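Long-range contacts in magnesium-protoporphyrin O-methyltransferase (Synechocystis sp., PDB 4QDK), which catalyses the S-adenosyl-L-methionine-dependent methylation of magnesium-protoporphyrin IX to its 13-monomethyl ester, a step of chlorophyll biosynthesis: residues D14-T19 / E94-E99; A85-S90 / N112-M117. All blocks are in the same frame, centred on the assembly; numbering follows the deposited sequence.

Interaction 1 of 2, residues D14-T19 / E94-E99; sequences DYFNST and EKMVGE. With SAH (S-adenosyl-L-homocysteine), chain C.
Lys95 and Asn17 grip each other through a side chain given by each. The lysine can be followed outward from helix 94-108. Its CB lies near Asn17 OD1 and Phe16 O, CG and CD pass between OD1 and O of Asn17, with CD 3.6 Å from Asn17 OD1, and CE comes alongside Asn17 O. Bends at chi2 (72°) and chi4 (-53°) steer the chain along Asn17 and bring Lys95 NZ within 3.1 Å of Asn17 O, its hydrogen-bond acceptor. In return Asn17 OD1 accepts the backbone N-H of Lys95 at 3.2 Å, a nearly straight bond (165°) whose donor is tilted from the carbonyl plane. The amide group suits this place because its two ends do different work: OD1 takes the backbone N-H of Lys95 and has Ser93 OG as a further hydrogen-bond partner, while a water bridges Asn17 ND2 to Glu94 N. One residue back, the ribose of S-adenosyl-L-homocysteine lies over the centre of one face of the Phe16 ring, its C3' 3.5 Å above the plane; Tyr15 CD2 sits over the opposite face, offset toward the rim. Met96, bent at chi2, brings its methyl CE to the ring edge, 3.4 Å from Phe16 CD2, and Met96 CG lies 3.5 Å from O3' of the ligand. Ser93 OG also bonds Phe16 O and Met96 N. The polar clasp thus ties the turn that follows helix 8-16 to the first turn of helix 94-108, and Phe16 and Met96 line the ribose side of the pocket, consistent with an N-terminal lid over the cofactor.

Interaction 2 of 2, residues A85-S90 / N112-M117; sequences ALVYGS and NQPTFM
Val87 O and Thr115 N meet at 2.9 Å in the first of three backbone bonds that pair strand 86-90 with strand 115-117 in parallel. Gly89 supplies the next two: its N-H goes to Thr115 O at 2.9 Å, and its own O receives Met117 N in a weak, bent bond. Alpha-hydrogen contacts fill the intervals, among them Phe116 CA to Gly89 O at 3.2 Å. Glycine suits position 89 because a beta carbon there would run into the ring of Phe116, whose CD1 already lies 4.0 Å from Gly89 CA. Pro114, just ahead of strand 115-117, lies beside Val87, pointing the same way, Pro114 CB to Val87 CB 3.9 Å. At the edge, Asn112 adds a side-chain bond to the pairing: with CG turned away from the backbone N (chi1 -170°), its ND2 donates to Ala85 O at 2.9 Å, the acceptor lying close to the amide plane, and is also bonded to Ala81 O of helix 77-82. With alanine in place of Asn112, both carbonyls would probably lose this donor and the loop before the strand would be freer to shift. Farther out, Leu80 packs on Val87, Ala81 on Pro114, and helix 94-108 meets Phe116 through Ala100 and Gln101. On its other side, strand 86-90 pairs with strand 65-69, so the contact adds the outermost strand of this end of the Rossmann-like sheet. Backbone bonds fix the register, the Asn112 side chain ties down the loop before it, and Val87, Pro114 and Phe116 pack that face against the helices.

How the interactions relate
From the N terminus, residues 14-19, at and after helix 8-16, are met by residues 94-99, closing interaction 1 over a long loop that takes in helices 19-27 and 35-58, strand 65-69, helix 77-82 and strand 86-91. Interaction 2 opens inside that loop at 85-90 and closes beyond it at 112-117, so the two cross rather than nest. Residues 94-99 begin the helix of the beta-alpha-beta unit whose strands interaction 2 pairs. The contacts meet directly where Val97 packs on Phe116 and Met117, although their centres are about 18 Å apart. Together they tie the N-terminal helix to the sheet edge through helix 94-108, beside the S-adenosyl-L-homocysteine site.

Interaction 1 of 2, residues D14-T19 / E94-E99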
ATOM      1  N   ASP A  14      -1.668   1.842  30.748  1.00 21.09           N
ATOM      2  CA  ASP A  14      -0.901   0.834  31.473  1.00 21.55           C
ATOM      3  C   ASP A  14      -1.067  -0.550  30.856  1.00 21.35           C
ATOM      4  O   ASP A  14      -0.117  -1.328  30.795  1.00 22.24           O
ATOM      5  CB  ASP A  14      -1.301   0.799  32.948  1.00 22.98           C
ATOM      6  CG  ASP A  14      -0.916   2.064  33.686  1.00 25.21           C
ATOM      7  OD1 ASP A  14      -0.144   2.870  33.126  1.00 26.46           O
ATOM      8  OD2 ASP A  14      -1.379   2.246  34.831  1.00 25.73           O
ATOM      9  N   TYR A  15      -2.280  -0.844  30.397  1.00 19.96           N
ATOM     10  CA  TYR A  15      -2.562  -2.117  29.746  1.00 19.22           C
ATOM     11  C   TYR A  15      -1.723  -2.285  28.482  1.00 19.64           C
ATOM     12  O   TYR A  15      -1.048  -3.298  28.304  1.00 19.61           O
ATOM     13  CB  TYR A  15      -4.051  -2.238  29.411  1.00 18.69           C
ATOM     14  CG  TYR A  15      -4.375  -3.466  28.598  1.00 18.02           C
ATOM     15  CD1 TYR A  15      -4.339  -4.729  29.172  1.00 18.84           C
ATOM     16  CD2 TYR A  15      -4.705  -3.364  27.252  1.00 18.18           C
ATOM     17  CE1 TYR A  15      -4.626  -5.856  28.432  1.00 19.32           C
ATOM     18  CE2 TYR A  15      -4.996  -4.485  26.503  1.00 18.75           C
ATOM     19  CZ  TYR A  15      -4.956  -5.729  27.099  1.00 19.62           C
ATOM     20  OH  TYR A  15      -5.234  -6.849  26.356  1.00 19.82           O
ATOM     21  N   PHE A  16      -1.753  -1.282  27.612  1.00 18.94           N
ATOM     22  CA  PHE A  16      -1.008  -1.346  26.357  1.00 18.59           C
ATOM     23  C   PHE A  16       0.499  -1.146  26.535  1.00 18.88           C
ATOM     24  O   PHE A  16       1.257  -1.241  25.571  1.00 18.52           O
ATOM     25  CB  PHE A  16      -1.577  -0.356  25.334  1.00 18.26           C
ATOM     26  CG  PHE A  16      -2.857  -0.818  24.690  1.00 18.36           C
ATOM     27  CD1 PHE A  16      -4.082  -0.341  25.122  1.00 18.32           C
ATOM     28  CD2 PHE A  16      -2.832  -1.736  23.655  1.00 18.64           C
ATOM     29  CE1 PHE A  16      -5.256  -0.768  24.530  1.00 18.41           C
ATOM     30  CE2 PHE A  16      -4.000  -2.168  23.058  1.00 18.75           C
ATOM     31  CZ  PHE A  16      -5.214  -1.685  23.497  1.00 18.67           C
ATOM     32  N   ASN A  17       0.926  -0.871  27.765  1.00 18.51           N
ATOM     33  CA  ASN A  17       2.349  -0.810  28.090  1.00 20.42           C
ATOM     34  C   ASN A  17       2.830  -2.080  28.788  1.00 21.78           C
ATOM     35  O   ASN A  17       4.003  -2.195  29.145  1.00 22.57           O
ATOM     36  CB  ASN A  17       2.668   0.414  28.957  1.00 20.21           C
ATOM     37  CG  ASN A  17       2.880   1.673  28.135  1.00 19.34           C
ATOM     38  OD1 ASN A  17       3.211   1.608  26.953  1.00 18.87           O
ATOM     39  ND2 ASN A  17       2.700   2.829  28.766  1.00 19.68           N
ATOM     40  N   SER A  18       1.921  -3.030  28.981  1.00 22.29           N
ATOM     41  CA  SER A  18       2.263  -4.278  29.657  1.00 23.96           C
ATOM     42  C   SER A  18       1.673  -5.492  28.946  1.00 24.37           C
ATOM     43  O   SER A  18       2.076  -5.822  27.831  1.00 24.83           O
ATOM     44  CB  SER A  18       1.826  -4.245  31.125  1.00 24.50           C
ATOM     45  OG  SER A  18       0.425  -4.069  31.249  1.00 25.25           O
ATOM     46  N   THR A  19       0.718  -6.150  29.595  1.00 24.70           N
ATOM     47  CA  THR A  19       0.124  -7.371  29.057  1.00 26.16           C
ATOM     48  C   THR A  19      -0.553  -7.137  27.710  1.00 25.45           C
ATOM     49  O   THR A  19      -0.569  -8.020  26.852  1.00 25.39           O
ATOM     50  CB  THR A  19      -0.892  -7.986  30.036  1.00 27.47           C
ATOM     51  OG1 THR A  19      -1.978  -7.075  30.240  1.00 28.27           O
ATOM     52  CG2 THR A  19      -0.231  -8.288  31.370  1.00 27.72           C
ATOM     53  N   GLU A  94       3.897   4.236  24.957  1.00 17.86           N
ATOM     54  CA  GLU A  94       5.271   4.315  24.470  1.00 19.58           C
ATOM     55  C   GLU A  94       5.751   2.982  23.905  1.00 19.71           C
ATOM     56  O   GLU A  94       6.585   2.952  23.001  1.00 19.94           O
ATOM     57  CB  GLU A  94       6.214   4.798  25.578  1.00 20.95           C
ATOM     58  CG  GLU A  94       6.176   3.955  26.842  1.00 24.19           C
ATOM     59  CD  GLU A  94       7.008   4.548  27.964  1.00 29.09           C
ATOM     60  OE1 GLU A  94       7.585   5.639  27.767  1.00 31.47           O
ATOM     61  OE2 GLU A  94       7.085   3.923  29.042  1.00 29.94           O
ATOM     62  N   LYS A  95       5.220   1.883  24.435  1.00 19.27           N
ATOM     63  CA  LYS A  95       5.568   0.554  23.939  1.00 19.45           C
ATOM     64  C   LYS A  95       5.063   0.361  22.515  1.00 18.66           C
ATOM     65  O   LYS A  95       5.782  -0.146  21.652  1.00 18.98           O
ATOM     66  CB  LYS A  95       4.996  -0.537  24.847  1.00 20.62           C
ATOM     67  CG  LYS A  95       6.002  -1.152  25.812  0.46 21.80           C
ATOM     68  CD  LYS A  95       6.369  -0.198  26.933  0.35 22.68           C
ATOM     69  CE  LYS A  95       7.405  -0.820  27.858  0.68 23.32           C
ATOM     70  NZ  LYS A  95       6.974  -2.156  28.360  0.51 23.38           N
ATOM     71  N   MET A  96       3.820   0.766  22.277  1.00 17.36           N
ATOM     72  CA  MET A  96       3.225   0.679  20.951  1.00 18.61           C
ATOM     73  C   MET A  96       3.964   1.571  19.959  1.00 19.67           C
ATOM     74  O   MET A  96       4.239   1.162  18.830  1.00 19.02           O
ATOM     75  CB  MET A  96       1.739   1.049  21.004  1.00 19.46           C
ATOM     76  CG  MET A  96       0.878   0.024  21.726  1.00 21.00           C
ATOM     77  SD  MET A  96       0.918  -1.574  20.895  1.00 24.83           S
ATOM     78  CE  MET A  96      -0.022  -2.588  22.017  1.00 26.19           C
ATOM     79  N   VAL A  97       4.286   2.786  20.392  1.00 20.50           N
ATOM     80  CA  VAL A  97       5.007   3.741  19.557  1.00 20.64           C
ATOM     81  C   VAL A  97       6.379   3.204  19.152  1.00 20.42           C
ATOM     82  O   VAL A  97       6.773   3.296  17.989  1.00 20.57           O
ATOM     83  CB  VAL A  97       5.169   5.101  20.274  1.00 20.62           C
ATOM     84  CG1 VAL A  97       6.165   5.985  19.538  1.00 19.83           C
ATOM     85  CG2 VAL A  97       3.820   5.794  20.404  1.00 21.15           C
ATOM     86  N   GLY A  98       7.097   2.638  20.118  1.00 19.58           N
ATOM     87  CA  GLY A  98       8.415   2.085  19.863  1.00 19.10           C
ATOM     88  C   GLY A  98       8.375   0.949  18.860  1.00 19.56           C
ATOM     89  O   GLY A  98       9.253   0.828  18.006  1.00 20.84           O
ATOM     90  N   GLU A  99       7.347   0.114  18.962  1.00 19.27           N
ATOM     91  CA  GLU A  99       7.179  -1.001  18.039  1.00 19.65           C
ATOM     92  C   GLU A  99       6.840  -0.496  16.638  1.00 17.53           C
ATOM     93  O   GLU A  99       7.334  -1.024  15.642  1.00 17.66           O
ATOM     94  CB  GLU A  99       6.093  -1.954  18.542  1.00 22.51           C
ATOM     95  CG  GLU A  99       5.911  -3.206  17.694  1.00 25.16           C
ATOM     96  CD  GLU A  99       7.010  -4.228  17.906  1.00 27.98           C
ATOM     97  OE1 GLU A  99       7.907  -3.985  18.741  1.00 28.31           O
ATOM     98  OE2 GLU A  99       6.974  -5.283  17.240  1.00 30.44           O
TER
HETATM   99  N   SAH C 301      -5.410   2.170  15.608  1.00 13.32           N
HETATM  100  CA  SAH C 301      -4.462   1.061  15.644  1.00 14.85           C
HETATM  101  CB  SAH C 301      -4.299   0.512  17.057  1.00 15.65           C
HETATM  102  CG  SAH C 301      -5.591   0.084  17.745  1.00 16.19           C
HETATM  103  SD  SAH C 301      -5.277  -0.739  19.330  1.00 16.46           S
HETATM  104  C   SAH C 301      -4.916  -0.051  14.712  1.00 14.91           C
HETATM  105  O   SAH C 301      -4.106  -0.852  14.245  1.00 15.45           O
HETATM  106  OXT SAH C 301      -6.103  -0.167  14.408  1.00 14.26           O
HETATM  107  C5' SAH C 301      -5.810   0.731  20.240  1.00 15.48           C
HETATM  108  C4' SAH C 301      -4.653   1.680  20.529  1.00 14.81           C
HETATM  109  O4' SAH C 301      -5.155   2.914  21.004  1.00 14.31           O
HETATM  110  C3' SAH C 301      -3.697   1.160  21.596  1.00 14.31           C
HETATM  111  O3' SAH C 301      -2.401   1.101  21.045  1.00 15.35           O
HETATM  112  C2' SAH C 301      -3.734   2.205  22.696  1.00 13.84           C
HETATM  113  O2' SAH C 301      -2.463   2.436  23.256  1.00 14.59           O
HETATM  114  C1' SAH C 301      -4.251   3.427  21.956  1.00 13.61           C
HETATM  115  N9  SAH C 301      -4.915   4.411  22.827  1.00 14.16           N
HETATM  116  C8  SAH C 301      -5.811   4.166  23.833  1.00 13.77           C
HETATM  117  N7  SAH C 301      -6.176   5.352  24.373  1.00 13.69           N
HETATM  118  C5  SAH C 301      -5.528   6.346  23.721  1.00 13.72           C
HETATM  119  C6  SAH C 301      -5.534   7.727  23.866  1.00 13.60           C
HETATM  120  N6  SAH C 301      -6.289   8.304  24.797  1.00 13.96           N
HETATM  121  N1  SAH C 301      -4.745   8.500  23.041  1.00 13.21           N
HETATM  122  C2  SAH C 301      -3.961   7.902  22.072  1.00 12.56           C
HETATM  123  N3  SAH C 301      -3.959   6.529  21.937  1.00 13.10           N
HETATM  124  C4  SAH C 301      -4.731   5.765  22.748  1.00 13.83           C
HETATM  125  O   HOH W   1       3.067   5.446  27.581  1.00 19.87           O

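Interaction 2 of 2, residues A85-S90 / N112-M117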
ATOM      1  N   ALA A  85       1.365   8.764   1.520  1.00  9.39           N
ATOM      2  CA  ALA A  85       0.793   9.710   2.472  1.00  8.40           C
ATOM      3  C   ALA A  85       1.853  10.266   3.418  1.00  8.85           C
ATOM      4  O   ALA A  85       2.869   9.621   3.680  1.00  9.97           O
ATOM      5  CB  ALA A  85      -0.333   9.059   3.264  1.00  8.00           C
ATOM      6  N   LEU A  86       1.606  11.472   3.918  1.00  8.81           N
ATOM      7  CA  LEU A  86       2.451  12.075   4.938  1.00  8.84           C
ATOM      8  C   LEU A  86       1.798  11.835   6.294  1.00  9.10           C
ATOM      9  O   LEU A  86       0.912  12.583   6.709  1.00  9.93           O
ATOM     10  CB  LEU A  86       2.613  13.572   4.672  1.00 10.78           C
ATOM     11  CG  LEU A  86       3.039  13.931   3.247  1.00 12.91           C
ATOM     12  CD1 LEU A  86       3.204  15.436   3.098  1.00 14.08           C
ATOM     13  CD2 LEU A  86       4.325  13.208   2.873  1.00 14.12           C
ATOM     14  N   VAL A  87       2.231  10.781   6.977  1.00  8.69           N
ATOM     15  CA  VAL A  87       1.519  10.290   8.150  1.00 10.11           C
ATOM     16  C   VAL A  87       2.139  10.726   9.473  1.00 11.82           C
ATOM     17  O   VAL A  87       3.329  10.522   9.710  1.00 13.33           O
ATOM     18  CB  VAL A  87       1.441   8.747   8.142  1.00 10.81           C
ATOM     19  CG1 VAL A  87       0.662   8.249   9.351  1.00 10.87           C
ATOM     20  CG2 VAL A  87       0.814   8.249   6.844  1.00 12.31           C
ATOM     21  N   TYR A  88       1.320  11.323  10.332  1.00 12.07           N
ATOM     22  CA  TYR A  88       1.721  11.613  11.702  1.00 12.90           C
ATOM     23  C   TYR A  88       0.985  10.672  12.643  1.00 11.16           C
ATOM     24  O   TYR A  88      -0.203  10.847  12.911  1.00 11.15           O
ATOM     25  CB  TYR A  88       1.443  13.075  12.062  1.00 14.74           C
ATOM     26  CG  TYR A  88       2.347  14.041  11.336  1.00 17.38           C
ATOM     27  CD1 TYR A  88       2.060  14.453  10.043  1.00 18.84           C
ATOM     28  CD2 TYR A  88       3.499  14.530  11.941  1.00 19.49           C
ATOM     29  CE1 TYR A  88       2.890  15.331   9.374  1.00 20.37           C
ATOM     30  CE2 TYR A  88       4.335  15.406  11.280  1.00 20.35           C
ATOM     31  CZ  TYR A  88       4.025  15.804   9.997  1.00 21.94           C
ATOM     32  OH  TYR A  88       4.855  16.681   9.334  1.00 23.69           O
ATOM     33  N   GLY A  89       1.695   9.659  13.121  1.00 11.31           N
ATOM     34  CA  GLY A  89       1.105   8.664  13.996  1.00 10.65           C
ATOM     35  C   GLY A  89       1.403   8.958  15.448  1.00 11.27           C
ATOM     36  O   GLY A  89       2.515   9.353  15.796  1.00 10.87           O
ATOM     37  N   SER A  90       0.405   8.780  16.304  1.00 12.27           N
ATOM     38  CA  SER A  90       0.601   8.975  17.735  1.00 12.84           C
ATOM     39  C   SER A  90      -0.182   7.947  18.530  1.00 12.62           C
ATOM     40  O   SER A  90      -1.204   7.444  18.070  1.00 13.73           O
ATOM     41  CB  SER A  90       0.198  10.390  18.158  1.00 13.52           C
ATOM     42  OG  SER A  90      -1.133  10.679  17.773  1.00 15.21           O
ATOM     43  N   ASN A 112       9.646   7.117   2.208  1.00 16.37           N
ATOM     44  CA  ASN A 112       8.504   7.799   2.801  1.00 15.85           C
ATOM     45  C   ASN A 112       7.951   6.992   3.969  1.00 15.69           C
ATOM     46  O   ASN A 112       7.567   5.834   3.807  1.00 15.35           O
ATOM     47  CB  ASN A 112       7.418   8.042   1.753  1.00 15.20           C
ATOM     48  CG  ASN A 112       6.318   8.956   2.256  1.00 15.96           C
ATOM     49  OD1 ASN A 112       6.549  10.136   2.522  1.00 18.86           O
ATOM     50  ND2 ASN A 112       5.113   8.416   2.388  1.00 14.23           N
ATOM     51  N   GLN A 113       7.936   7.603   5.148  1.00 15.70           N
ATOM     52  CA  GLN A 113       7.542   6.891   6.357  1.00 17.08           C
ATOM     53  C   GLN A 113       6.889   7.806   7.387  1.00 16.59           C
ATOM     54  O   GLN A 113       7.119   9.014   7.390  1.00 17.79           O
ATOM     55  CB  GLN A 113       8.747   6.167   6.963  1.00 18.35           C
ATOM     56  CG  GLN A 113       9.898   7.063   7.357  1.00 19.51           C
ATOM     57  CD  GLN A 113      11.123   6.268   7.743  1.00 21.14           C
ATOM     58  OE1 GLN A 113      12.059   6.127   6.953  1.00 22.98           O
ATOM     59  NE2 GLN A 113      11.125   5.734   8.960  1.00 20.89           N
ATOM     60  N   PRO A 114       6.063   7.226   8.272  1.00 14.25           N
ATOM     61  CA  PRO A 114       5.368   8.046   9.265  1.00 12.30           C
ATOM     62  C   PRO A 114       6.320   8.642  10.291  1.00 13.17           C
ATOM     63  O   PRO A 114       7.451   8.174  10.449  1.00 13.72           O
ATOM     64  CB  PRO A 114       4.431   7.046   9.957  1.00 12.62           C
ATOM     65  CG  PRO A 114       4.312   5.900   9.019  1.00 12.17           C
ATOM     66  CD  PRO A 114       5.637   5.818   8.329  1.00 13.73           C
ATOM     67  N   THR A 115       5.855   9.681  10.972  1.00 14.29           N
ATOM     68  CA  THR A 115       6.541  10.213  12.136  1.00 17.34           C
ATOM     69  C   THR A 115       5.705   9.816  13.343  1.00 17.82           C
ATOM     70  O   THR A 115       4.523  10.154  13.417  1.00 17.81           O
ATOM     71  CB  THR A 115       6.663  11.747  12.072  1.00 19.14           C
ATOM     72  OG1 THR A 115       7.412  12.120  10.908  1.00 20.51           O
ATOM     73  CG2 THR A 115       7.367  12.276  13.309  1.00 19.92           C
ATOM     74  N   PHE A 116       6.310   9.079  14.270  1.00 17.20           N
ATOM     75  CA  PHE A 116       5.587   8.561  15.427  1.00 16.56           C
ATOM     76  C   PHE A 116       5.925   9.322  16.705  1.00 17.33           C
ATOM     77  O   PHE A 116       7.042   9.806  16.879  1.00 17.34           O
ATOM     78  CB  PHE A 116       5.855   7.063  15.612  1.00 16.42           C
ATOM     79  CG  PHE A 116       5.324   6.204  14.496  1.00 16.97           C
ATOM     80  CD1 PHE A 116       3.971   5.926  14.403  1.00 16.00           C
ATOM     81  CD2 PHE A 116       6.179   5.666  13.546  1.00 17.42           C
ATOM     82  CE1 PHE A 116       3.479   5.135  13.380  1.00 16.94           C
ATOM     83  CE2 PHE A 116       5.692   4.873  12.522  1.00 17.86           C
ATOM     84  CZ  PHE A 116       4.339   4.607  12.441  1.00 16.65           C
ATOM     85  N   MET A 117       4.945   9.413  17.599  1.00 16.01           N
ATOM     86  CA  MET A 117       5.082  10.193  18.819  1.00 18.82           C
ATOM     87  C   MET A 117       4.200   9.615  19.923  1.00 17.58           C
ATOM     88  O   MET A 117       3.071   9.203  19.667  1.00 17.99           O
ATOM     89  CB  MET A 117       4.685  11.644  18.540  1.00 22.76           C
ATOM     90  CG  MET A 117       4.755  12.573  19.733  1.00 28.56           C
ATOM     91  SD  MET A 117       4.196  14.232  19.302  1.00 34.20           S
ATOM     92  CE  MET A 117       2.466  13.935  18.945  1.00 31.97           C
TER